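PDB 6KYY: pyridine nucleotide-disulphide oxidoreductase dimerisation region from Escherichia coli BL21, which is an FAD-containing flavoprotein disulfide reductase, induced by hypochlorous acid, that binds copper(II) and is probably involved in resistance to reactive chlorine species. Local coordinates for residues Ser113-Val116 with Gly121-Glu124; Thr156-Leu161 with Ser182-Phe187; Met350-Ala355 with Ile362-Leu367; Lys386-Asn391 with Arg395-Ser400. One frame throughout, in Å; residues are numbered along the deposited sequence.

Contact 1: residues Ser113-Val116 with Gly121-Glu124; sequences SLRV and GNLE
V116 and L123 face each other as an antiparallel hydrogen-bonded pair, and both of their backbone bonds are weak. V116 N reaches L123 O at 3.3 Å, and L123 N returns to V116 O at 3.5 Å. One step further from the turn, R115 and E124 form a non-hydrogen-bonded pair, beside which E124 CA makes a CA-H...O contact of 3.5 Å with L114 O.

The apolar contact lies on the face carrying V116 and L123. With CG1 of V116 beside the backbone N (chi1 -44°), CG2 falls between that N and the carbonyl carbon and meets L123 CB at 3.6 Å.

The charged side chains occupy the other face. R115 and E124 run side by side in the same direction, but their guanidinium and carboxylate planes stand 82° apart. E124 OE2 lies 4.1 Å from R115 NH2, well out of the guanidinium plane, which is charge proximity without a salt bridge. The carboxylate touches the aliphatic part instead, OE2 to R115 CG at 3.9 Å. The ionic partner of R115 is E107, bridged through NE. N122 comes across the arginine chain from the turn end, with its ND2 3.8 Å from R115 CD.

This is a beta hairpin, strand 113-116 with strand 123-127, at the margin of the mixed sheet that belongs to the FAD-binding part of the pyridine nucleotide-disulfide oxidoreductase fold.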
loop_
_atom_site.group_PDB
_atom_site.type_symbol
_atom_site.label_atom_id
_atom_site.label_comp_id
_atom_site.label_asym_id
_atom_site.label_seq_id
_atom_site.Cartn_x
_atom_site.Cartn_y
_atom_site.Cartn_z
ATOM N N SER B 113 37.718 -13.587 21.870
ATOM C CA SER B 113 37.083 -14.859 22.182
ATOM C C SER B 113 35.753 -14.645 22.893
ATOM O O SER B 113 35.562 -13.662 23.615
ATOM C CB SER B 113 37.995 -15.736 23.052
ATOM O OG SER B 113 39.312 -15.775 22.532
ATOM N N LEU B 114 34.839 -15.590 22.683
ATOM C CA LEU B 114 33.518 -15.577 23.292
ATOM C C LEU B 114 33.338 -16.823 24.149
ATOM O O LEU B 114 33.973 -17.856 23.913
ATOM C CB LEU B 114 32.401 -15.532 22.232
ATOM C CG LEU B 114 32.129 -14.282 21.385
ATOM C CD1 LEU B 114 31.822 -13.071 22.256
ATOM C CD2 LEU B 114 33.267 -13.989 20.416
ATOM N N ARG B 115 32.464 -16.721 25.145
ATOM C CA ARG B 115 32.028 -17.869 25.933
ATOM C C ARG B 115 30.547 -18.080 25.659
ATOM O O ARG B 115 29.707 -17.309 26.135
ATOM C CB ARG B 115 32.280 -17.658 27.425
ATOM C CG ARG B 115 32.015 -18.901 28.268
ATOM C CD ARG B 115 31.949 -18.581 29.754
ATOM N NE ARG B 115 32.900 -17.541 30.140
ATOM C CZ ARG B 115 34.089 -17.781 30.684
ATOM N NH1 ARG B 115 34.888 -16.772 31.003
ATOM N NH2 ARG B 115 34.480 -19.028 30.907
ATOM N N VAL B 116 30.225 -19.111 24.887
ATOM C CA VAL B 116 28.833 -19.458 24.633
ATOM C C VAL B 116 28.359 -20.379 25.748
ATOM O O VAL B 116 29.084 -21.277 26.192
ATOM C CB VAL B 116 28.654 -20.090 23.236
ATOM C CG1 VAL B 116 29.445 -19.304 22.197
ATOM C CG2 VAL B 116 29.057 -21.555 23.219
ATOM N N GLY B 121 27.607 -27.848 28.767
ATOM C CA GLY B 121 29.036 -27.577 28.804
ATOM C C GLY B 121 29.399 -26.469 27.830
ATOM O O GLY B 121 28.936 -26.446 26.684
ATOM N N ASN B 122 30.252 -25.553 28.281
ATOM C CA ASN B 122 30.545 -24.350 27.517
ATOM C C ASN B 122 31.442 -24.649 26.315
ATOM O O ASN B 122 32.086 -25.698 26.223
ATOM C CB ASN B 122 31.220 -23.304 28.404
ATOM C CG ASN B 122 30.279 -22.720 29.436
ATOM O OD1 ASN B 122 29.058 -22.801 29.298
ATOM N ND2 ASN B 122 30.844 -22.124 30.479
ATOM N N LEU B 123 31.468 -23.696 25.382
ATOM C CA LEU B 123 32.396 -23.693 24.260
ATOM C C LEU B 123 33.104 -22.347 24.205
ATOM O O LEU B 123 32.644 -21.355 24.778
ATOM C CB LEU B 123 31.693 -23.951 22.917
ATOM C CG LEU B 123 30.776 -25.161 22.738
ATOM C CD1 LEU B 123 30.174 -25.149 21.338
ATOM C CD2 LEU B 123 31.531 -26.454 22.985
ATOM N N GLU B 124 34.231 -22.317 23.497
ATOM C CA GLU B 124 35.012 -21.104 23.302
ATOM C C GLU B 124 35.159 -20.843 21.810
ATOM O O GLU B 124 35.542 -21.742 21.054
ATOM C CB GLU B 124 36.387 -21.217 23.967
ATOM C CG GLU B 124 36.460 -20.590 25.353
ATOM C CD GLU B 124 35.812 -21.452 26.425
ATOM O OE1 GLU B 124 35.908 -22.695 26.334
ATOM O OE2 GLU B 124 35.208 -20.886 27.361
#

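Contact 2: residues Thr156-Leu161 with Ser182-Phe187; sequences TGLLNL and SMFANF
The carbonyl O of L159, whose side chain packs against M183, accepts a hydrogen bond from K78 NZ, and the same ammonium gives a weak one to N160 OD1. Two oxygens of one short turn thus hold the lysine, while everything that passes between 156-161 and 182-187 is apolar.

The main contact is L158 against F184. The two side chains come from opposite directions, and CD2 of the leucine rests by the far end of the ring, 3.7 Å from F184 CE1 and equally close to CZ. The approach is oblique. L158 CG stands opposite its own backbone N (chi1 -164°), which carries the branched end out to the phenylalanine, and CG itself lies 3.9 Å from F184 CZ. Beside this pair a thinner contact joins L159 CD2 to M183 CE at 4.4 Å. The backbones stay well apart, since even L158 CA and F184 CA are 10.5 Å from each other; long side chains alone span the gap.

L158 to L161 form a type I beta turn that ends the short, weakly bonded helix 155-158. L158 and L159 face helix 175-186, whose F180, a turn before F184, touches both. Helix 55-65 borders the same core, L61 against L159 and T58 against M183, and Y153 of strand 152-153 packs on L158 and L161.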
loop_
_atom_site.group_PDB
_atom_site.type_symbol
_atom_site.label_atom_id
_atom_site.label_comp_id
_atom_site.label_asym_id
_atom_site.label_seq_id
_atom_site.Cartn_x
_atom_site.Cartn_y
_atom_site.Cartn_z
ATOM N N THR B 156 6.113 -9.901 24.605
ATOM C CA THR B 156 6.298 -11.284 24.177
ATOM C C THR B 156 5.213 -12.192 24.744
ATOM O O THR B 156 4.607 -12.982 24.012
ATOM C CB THR B 156 7.682 -11.778 24.602
ATOM O OG1 THR B 156 8.660 -10.762 24.343
ATOM C CG2 THR B 156 8.046 -13.045 23.855
ATOM N N GLY B 157 4.957 -12.096 26.050
ATOM C CA GLY B 157 3.998 -12.993 26.671
ATOM C C GLY B 157 2.561 -12.709 26.286
ATOM O O GLY B 157 1.713 -13.604 26.349
ATOM N N LEU B 158 2.262 -11.471 25.884
ATOM C CA LEU B 158 0.886 -11.139 25.530
ATOM C C LEU B 158 0.482 -11.754 24.197
ATOM O O LEU B 158 -0.696 -12.071 23.996
ATOM C CB LEU B 158 0.695 -9.624 25.493
ATOM C CG LEU B 158 -0.772 -9.185 25.517
ATOM C CD1 LEU B 158 -1.351 -9.324 26.918
ATOM C CD2 LEU B 158 -0.936 -7.765 25.000
ATOM N N LEU B 159 1.430 -11.932 23.279
ATOM C CA LEU B 159 1.134 -12.540 21.989
ATOM C C LEU B 159 0.930 -14.047 22.076
ATOM O O LEU B 159 0.596 -14.670 21.063
ATOM C CB LEU B 159 2.250 -12.228 20.990
ATOM C CG LEU B 159 2.390 -10.757 20.595
ATOM C CD1 LEU B 159 3.529 -10.565 19.608
ATOM C CD2 LEU B 159 1.087 -10.237 20.019
ATOM N N ASN B 160 1.121 -14.645 23.253
ATOM C CA ASN B 160 0.933 -16.075 23.452
ATOM C C ASN B 160 -0.236 -16.377 24.382
ATOM O O ASN B 160 -0.326 -17.485 24.922
ATOM C CB ASN B 160 2.216 -16.708 23.991
ATOM C CG ASN B 160 3.333 -16.719 22.967
ATOM O OD1 ASN B 160 3.118 -17.051 21.801
ATOM N ND2 ASN B 160 4.536 -16.351 23.397
ATOM N N LEU B 161 -1.133 -15.412 24.582
ATOM C CA LEU B 161 -2.295 -15.631 25.429
ATOM C C LEU B 161 -3.176 -16.734 24.852
ATOM O O LEU B 161 -3.252 -16.932 23.637
ATOM C CB LEU B 161 -3.101 -14.339 25.572
ATOM C CG LEU B 161 -2.595 -13.308 26.583
ATOM C CD1 LEU B 161 -3.640 -12.229 26.814
ATOM C CD2 LEU B 161 -2.216 -13.980 27.891
ATOM N N SER B 182 -5.354 -0.867 19.623
ATOM C CA SER B 182 -6.291 -1.116 18.531
ATOM C C SER B 182 -6.442 -2.607 18.257
ATOM O O SER B 182 -7.550 -3.080 17.984
ATOM C CB SER B 182 -5.834 -0.391 17.264
ATOM O OG SER B 182 -5.244 0.860 17.567
ATOM N N MET B 183 -5.341 -3.359 18.328
ATOM C CA MET B 183 -5.383 -4.775 17.970
ATOM C C MET B 183 -6.353 -5.547 18.856
ATOM O O MET B 183 -7.144 -6.359 18.363
ATOM C CB MET B 183 -3.985 -5.383 18.059
ATOM C CG MET B 183 -3.948 -6.876 17.770
ATOM S SD MET B 183 -2.674 -7.741 18.703
ATOM C CE MET B 183 -1.202 -7.012 17.997
ATOM N N PHE B 184 -6.309 -5.309 20.166
ATOM C CA PHE B 184 -7.189 -6.039 21.069
ATOM C C PHE B 184 -8.582 -5.424 21.129
ATOM O O PHE B 184 -9.566 -6.152 21.304
ATOM C CB PHE B 184 -6.564 -6.112 22.462
ATOM C CG PHE B 184 -5.513 -7.180 22.593
ATOM C CD1 PHE B 184 -4.252 -7.002 22.045
ATOM C CD2 PHE B 184 -5.790 -8.367 23.251
ATOM C CE1 PHE B 184 -3.285 -7.985 22.156
ATOM C CE2 PHE B 184 -4.827 -9.354 23.366
ATOM C CZ PHE B 184 -3.574 -9.162 22.819
ATOM N N ALA B 185 -8.690 -4.101 20.981
ATOM C CA ALA B 185 -10.008 -3.484 20.882
ATOM C C ALA B 185 -10.708 -3.880 19.591
ATOM O O ALA B 185 -11.944 -3.859 19.523
ATOM C CB ALA B 185 -9.895 -1.964 20.982
ATOM N N ASN B 186 -9.943 -4.240 18.558
ATOM C CA ASN B 186 -10.542 -4.786 17.346
ATOM C C ASN B 186 -11.072 -6.193 17.587
ATOM O O ASN B 186 -12.106 -6.580 17.028
ATOM C CB ASN B 186 -9.522 -4.786 16.209
ATOM C CG ASN B 186 -9.526 -3.493 15.419
ATOM O OD1 ASN B 186 -10.487 -2.725 15.462
ATOM N ND2 ASN B 186 -8.448 -3.250 14.685
ATOM N N PHE B 187 -10.376 -6.970 18.418
ATOM C CA PHE B 187 -10.808 -8.318 18.765
ATOM C C PHE B 187 -12.025 -8.330 19.681
ATOM O O PHE B 187 -12.568 -9.408 19.939
ATOM C CB PHE B 187 -9.662 -9.077 19.435
ATOM C CG PHE B 187 -8.671 -9.671 18.471
ATOM C CD1 PHE B 187 -9.098 -10.348 17.342
ATOM C CD2 PHE B 187 -7.309 -9.559 18.703
ATOM C CE1 PHE B 187 -8.185 -10.899 16.461
ATOM C CE2 PHE B 187 -6.393 -10.106 17.825
ATOM C CZ PHE B 187 -6.832 -10.776 16.703
#

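Contact 3: residues Met350-Ala355 with Ile362-Leu367; sequences MTEEQA and IQVVTL
The first turn of the helix that starts at E352 rides over strand 362-367, with the CA atoms of E352 and V364 7.5 Å apart and those of A355 and I362 7.2 Å apart, and no hydrogen bond passes between the two. Two residues one helical turn apart, E352 and A355, therefore meet two residues on the same side of the strand.

At the A355 end I362 CD1 packs on both the methyl and the carbonyl of the alanine, 3.7 Å from A355 CB and 3.6 Å from A355 O. The isoleucine gets there with CG1 set between its backbone N and carbonyl carbon (chi1 62°) and the chain extended beyond it.

E352 crosses V364 at about a right angle. Its methylene CG touches V364 CG2 at 3.8 Å, and its carboxylate spans both methyls of V364, OE1 4.0 Å from CG1 and OE2 on the CG2 side. The acid group is thus placed against an apolar side chain, yet both its oxygens have ionic partners elsewhere: OE1 bridges to K386 and OE2 to R356.

T351 is the N-cap of the helix, its OG1 accepting a weak bond from Q354 N at 3.4 Å. The carboxylate of D205 takes the amides of E352 and E353. A capped helix lying on an antiparallel sheet, and linking strand 345-349 to the edge strand 362-368, belongs here to the alpha+beta dimerisation domain of the pyridine nucleotide-disulfide oxidoreductases.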
loop_
_atom_site.group_PDB
_atom_site.type_symbol
_atom_site.label_atom_id
_atom_site.label_comp_id
_atom_site.label_asym_id
_atom_site.label_seq_id
_atom_site.Cartn_x
_atom_site.Cartn_y
_atom_site.Cartn_z
ATOM N N MET B 350 9.497 16.489 9.781
ATOM C CA MET B 350 9.129 17.125 11.035
ATOM C C MET B 350 7.622 17.329 11.132
ATOM O O MET B 350 6.916 17.413 10.123
ATOM C CB MET B 350 9.839 18.471 11.203
ATOM C CG MET B 350 10.050 19.260 9.924
ATOM S SD MET B 350 11.003 20.758 10.249
ATOM C CE MET B 350 11.904 20.938 8.713
ATOM N N THR B 351 7.140 17.400 12.369
ATOM C CA THR B 351 5.745 17.701 12.636
ATOM C C THR B 351 5.462 19.178 12.366
ATOM O O THR B 351 6.366 19.978 12.109
ATOM C CB THR B 351 5.391 17.363 14.084
ATOM O OG1 THR B 351 6.280 18.061 14.965
ATOM C CG2 THR B 351 5.519 15.873 14.331
ATOM N N GLU B 352 4.178 19.539 12.425
ATOM C CA GLU B 352 3.823 20.949 12.330
ATOM C C GLU B 352 4.362 21.731 13.519
ATOM O O GLU B 352 4.744 22.897 13.372
ATOM C CB GLU B 352 2.306 21.113 12.227
ATOM C CG GLU B 352 1.859 22.540 11.942
ATOM C CD GLU B 352 0.368 22.734 12.125
ATOM O OE1 GLU B 352 -0.366 21.724 12.159
ATOM O OE2 GLU B 352 -0.070 23.899 12.236
ATOM N N GLU B 353 4.414 21.102 14.697
ATOM C CA GLU B 353 4.958 21.763 15.878
ATOM C C GLU B 353 6.383 22.243 15.632
ATOM O O GLU B 353 6.715 23.403 15.902
ATOM C CB GLU B 353 4.910 20.813 17.076
ATOM C CG GLU B 353 3.559 20.747 17.770
ATOM C CD GLU B 353 3.398 21.808 18.839
ATOM O OE1 GLU B 353 4.423 22.366 19.285
ATOM O OE2 GLU B 353 2.246 22.084 19.233
ATOM N N GLN B 354 7.241 21.362 15.110
ATOM C CA GLN B 354 8.624 21.747 14.848
ATOM C C GLN B 354 8.716 22.732 13.688
ATOM O O GLN B 354 9.542 23.652 13.715
ATOM C CB GLN B 354 9.474 20.509 14.562
ATOM C CG GLN B 354 9.196 19.329 15.475
ATOM C CD GLN B 354 9.786 18.038 14.943
ATOM O OE1 GLN B 354 10.824 18.044 14.280
ATOM N NE2 GLN B 354 9.127 16.921 15.231
ATOM N N ALA B 355 7.881 22.554 12.661
ATOM C CA ALA B 355 7.912 23.462 11.520
ATOM C C ALA B 355 7.468 24.866 11.907
ATOM O O ALA B 355 7.985 25.848 11.361
ATOM C CB ALA B 355 7.040 22.918 10.390
ATOM N N ILE B 362 6.110 28.524 6.060
ATOM C CA ILE B 362 5.532 27.212 5.817
ATOM C C ILE B 362 4.057 27.347 5.464
ATOM O O ILE B 362 3.398 28.349 5.758
ATOM C CB ILE B 362 5.713 26.268 7.023
ATOM C CG1 ILE B 362 4.989 26.823 8.250
ATOM C CG2 ILE B 362 7.188 26.053 7.314
ATOM C CD1 ILE B 362 4.937 25.861 9.412
ATOM N N GLN B 363 3.542 26.304 4.817
ATOM C CA GLN B 363 2.130 26.177 4.484
ATOM C C GLN B 363 1.704 24.760 4.830
ATOM O O GLN B 363 2.302 23.797 4.341
ATOM C CB GLN B 363 1.884 26.474 3.002
ATOM C CG GLN B 363 0.421 26.599 2.621
ATOM C CD GLN B 363 0.237 27.072 1.194
ATOM O OE1 GLN B 363 -0.883 27.127 0.688
ATOM N NE2 GLN B 363 1.339 27.415 0.536
ATOM N N VAL B 364 0.689 24.632 5.678
ATOM C CA VAL B 364 0.232 23.337 6.172
ATOM C C VAL B 364 -1.104 23.030 5.511
ATOM O O VAL B 364 -2.102 23.717 5.757
ATOM C CB VAL B 364 0.111 23.319 7.701
ATOM C CG1 VAL B 364 -0.314 21.940 8.181
ATOM C CG2 VAL B 364 1.431 23.729 8.340
ATOM N N VAL B 365 -1.125 21.995 4.674
ATOM C CA VAL B 365 -2.334 21.564 3.982
ATOM C C VAL B 365 -2.919 20.365 4.713
ATOM O O VAL B 365 -2.184 19.521 5.241
ATOM C CB VAL B 365 -2.046 21.232 2.506
ATOM C CG1 VAL B 365 -1.679 22.498 1.753
ATOM C CG2 VAL B 365 -0.936 20.198 2.394
ATOM N N THR B 366 -4.248 20.293 4.750
ATOM C CA THR B 366 -4.963 19.258 5.482
ATOM C C THR B 366 -6.042 18.670 4.587
ATOM O O THR B 366 -6.808 19.413 3.967
ATOM C CB THR B 366 -5.591 19.823 6.763
ATOM O OG1 THR B 366 -4.711 20.796 7.339
ATOM C CG2 THR B 366 -5.844 18.715 7.771
ATOM N N LEU B 367 -6.101 17.346 4.521
ATOM C CA LEU B 367 -7.119 16.646 3.739
ATOM C C LEU B 367 -7.740 15.543 4.582
ATOM O O LEU B 367 -7.039 14.571 4.936
ATOM C CB LEU B 367 -6.536 16.065 2.455
ATOM C CG LEU B 367 -7.557 15.299 1.608
ATOM C CD1 LEU B 367 -8.724 16.203 1.233
ATOM C CD2 LEU B 367 -6.914 14.703 0.367
#

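Contact 4: residues Lys386-Asn391 with Arg395-Ser400; sequences KAIVDN and RMLGAS
K386 and S400 meet at the tightly packed end of the contact, where K386, A387, A399 and S400 are all buried and two backbone bonds close one hydrogen-bonded pair. S400 N gives to K386 O at 2.6 Å, and K386 N gives to S400 O at 3.1 Å. On the same face K386 CG lies against S400 CB. That CG is set between its own backbone N and carbonyl carbon (chi1 70°), and the chain then bends at chi3 to take the ammonium away to acids outside the hairpin, D207 as well as E352. Next along, A387 and A399 bring the strands to 4.0 Å between their CA atoms, on the face that M396 shares and helix 406-418 covers.

The strands form a beta hairpin, two inner strands of the antiparallel sheet of the dimerisation domain, and the pairing slips once. L397 and G398 both stand opposite I388: L397 N donates to I388 O and I388 N to G398 O, both at 2.9 Å. This is a classic beta bulge. It places the L397 side chain beside D390, CD1 3.9 Å from D390 CB, and the leucine crosses I388 at about a right angle.

Towards the turn the backbone is still firm, with D390 N to R395 O at 2.8 Å, but the side chains part company. R395 is exposed, and D390 OD1 stands 4.5 Å from R395 NH1, out of the guanidinium plane, with no N-H directed at it. The aspartate is bonded to T393 OG1 instead.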
loop_
_atom_site.group_PDB
_atom_site.type_symbol
_atom_site.label_atom_id
_atom_site.label_comp_id
_atom_site.label_asym_id
_atom_site.label_seq_id
_atom_site.Cartn_x
_atom_site.Cartn_y
_atom_site.Cartn_z
ATOM N N LYS B 386 -2.026 15.257 6.280
ATOM C CA LYS B 386 -1.491 16.603 6.413
ATOM C C LYS B 386 0.001 16.567 6.126
ATOM O O LYS B 386 0.688 15.609 6.490
ATOM C CB LYS B 386 -1.758 17.187 7.807
ATOM C CG LYS B 386 -0.953 16.545 8.919
ATOM C CD LYS B 386 -1.085 17.306 10.222
ATOM C CE LYS B 386 -0.385 18.648 10.152
ATOM N NZ LYS B 386 -0.488 19.374 11.446
ATOM N N ALA B 387 0.487 17.606 5.453
ATOM C CA ALA B 387 1.904 17.763 5.176
ATOM C C ALA B 387 2.255 19.238 5.274
ATOM O O ALA B 387 1.380 20.105 5.347
ATOM C CB ALA B 387 2.281 17.198 3.804
ATOM N N ILE B 388 3.554 19.520 5.282
ATOM C CA ILE B 388 4.067 20.867 5.493
ATOM C C ILE B 388 4.940 21.234 4.303
ATOM O O ILE B 388 5.898 20.518 3.983
ATOM C CB ILE B 388 4.852 20.975 6.809
ATOM C CG1 ILE B 388 3.994 20.465 7.968
ATOM C CG2 ILE B 388 5.280 22.412 7.060
ATOM C CD1 ILE B 388 4.783 19.774 9.046
ATOM N N VAL B 389 4.609 22.344 3.652
ATOM C CA VAL B 389 5.336 22.841 2.491
ATOM C C VAL B 389 6.120 24.074 2.913
ATOM O O VAL B 389 5.589 24.946 3.611
ATOM C CB VAL B 389 4.383 23.168 1.329
ATOM C CG1 VAL B 389 5.158 23.719 0.141
ATOM C CG2 VAL B 389 3.587 21.932 0.937
ATOM N N ASP B 390 7.385 24.140 2.506
ATOM C CA ASP B 390 8.215 25.318 2.730
ATOM C C ASP B 390 8.107 26.224 1.509
ATOM O O ASP B 390 8.389 25.794 0.385
ATOM C CB ASP B 390 9.666 24.913 2.994
ATOM C CG ASP B 390 10.621 26.092 2.974
ATOM O OD1 ASP B 390 11.809 25.884 2.649
ATOM O OD2 ASP B 390 10.196 27.224 3.290
ATOM N N ASN B 391 7.712 27.479 1.732
ATOM C CA ASN B 391 7.346 28.358 0.625
ATOM C C ASN B 391 8.555 28.909 -0.121
ATOM O O ASN B 391 8.463 29.167 -1.326
ATOM C CB ASN B 391 6.482 29.510 1.138
ATOM C CG ASN B 391 5.016 29.139 1.236
ATOM O OD1 ASN B 391 4.512 28.335 0.450
ATOM N ND2 ASN B 391 4.321 29.726 2.203
ATOM N N ARG B 395 9.863 22.893 -1.211
ATOM C CA ARG B 395 10.091 21.540 -0.728
ATOM C C ARG B 395 9.104 21.193 0.385
ATOM O O ARG B 395 8.426 22.056 0.951
ATOM C CB ARG B 395 11.526 21.384 -0.224
ATOM C CG ARG B 395 12.571 21.270 -1.321
ATOM C CD ARG B 395 13.901 20.780 -0.768
ATOM N NE ARG B 395 14.873 21.861 -0.627
ATOM C CZ ARG B 395 15.049 22.571 0.484
ATOM N NH1 ARG B 395 14.317 22.316 1.559
ATOM N NH2 ARG B 395 15.958 23.536 0.519
ATOM N N MET B 396 9.029 19.904 0.700
ATOM C CA MET B 396 8.183 19.405 1.774
ATOM C C MET B 396 9.045 19.089 2.990
ATOM O O MET B 396 10.092 18.447 2.864
ATOM C CB MET B 396 7.408 18.164 1.330
ATOM C CG MET B 396 6.547 18.393 0.097
ATOM S SD MET B 396 5.886 16.884 -0.634
ATOM C CE MET B 396 7.014 15.662 0.016
ATOM N N LEU B 397 8.604 19.545 4.162
ATOM C CA LEU B 397 9.361 19.356 5.392
ATOM C C LEU B 397 8.895 18.160 6.208
ATOM O O LEU B 397 9.682 17.624 6.996
ATOM C CB LEU B 397 9.284 20.617 6.259
ATOM C CG LEU B 397 9.698 21.914 5.563
ATOM C CD1 LEU B 397 9.281 23.125 6.383
ATOM C CD2 LEU B 397 11.194 21.929 5.297
ATOM N N GLY B 398 7.654 17.732 6.040
ATOM C CA GLY B 398 7.155 16.595 6.784
ATOM C C GLY B 398 5.750 16.253 6.339
ATOM O O GLY B 398 5.083 17.036 5.655
ATOM N N ALA B 399 5.314 15.063 6.744
ATOM C CA ALA B 399 3.984 14.583 6.404
ATOM C C ALA B 399 3.443 13.746 7.555
ATOM O O ALA B 399 4.207 13.140 8.310
ATOM C CB ALA B 399 3.991 13.760 5.110
ATOM N N SER B 400 2.117 13.726 7.682
ATOM C CA SER B 400 1.414 12.906 8.667
ATOM C C SER B 400 0.308 12.167 7.918
ATOM O O SER B 400 -0.722 12.756 7.583
ATOM C CB SER B 400 0.845 13.758 9.795
ATOM O OG SER B 400 1.876 14.260 10.624
#

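Contacts 3 and 4 belong together: their centres are about 6 Å apart, strands 362-368 and 384-390 are neighbours in one sheet, and Q363 N probably bonds V389 O at 2.7 Å. Both lie in the dimerisation domain, away from the annotated sites. Contacts 1 and 2 stand nearer the bound FAD, with the side chains of V116 and L159 about 7 and 6 Å from an FAD, yet their centres are about 38 Å apart. L159 is also about 10 Å from a copper(II) ion, and R115 about 9 Å from one. Contact 1 lies across the chain's centre from contacts 3 and 4, about 54 and 53 Å away between centres.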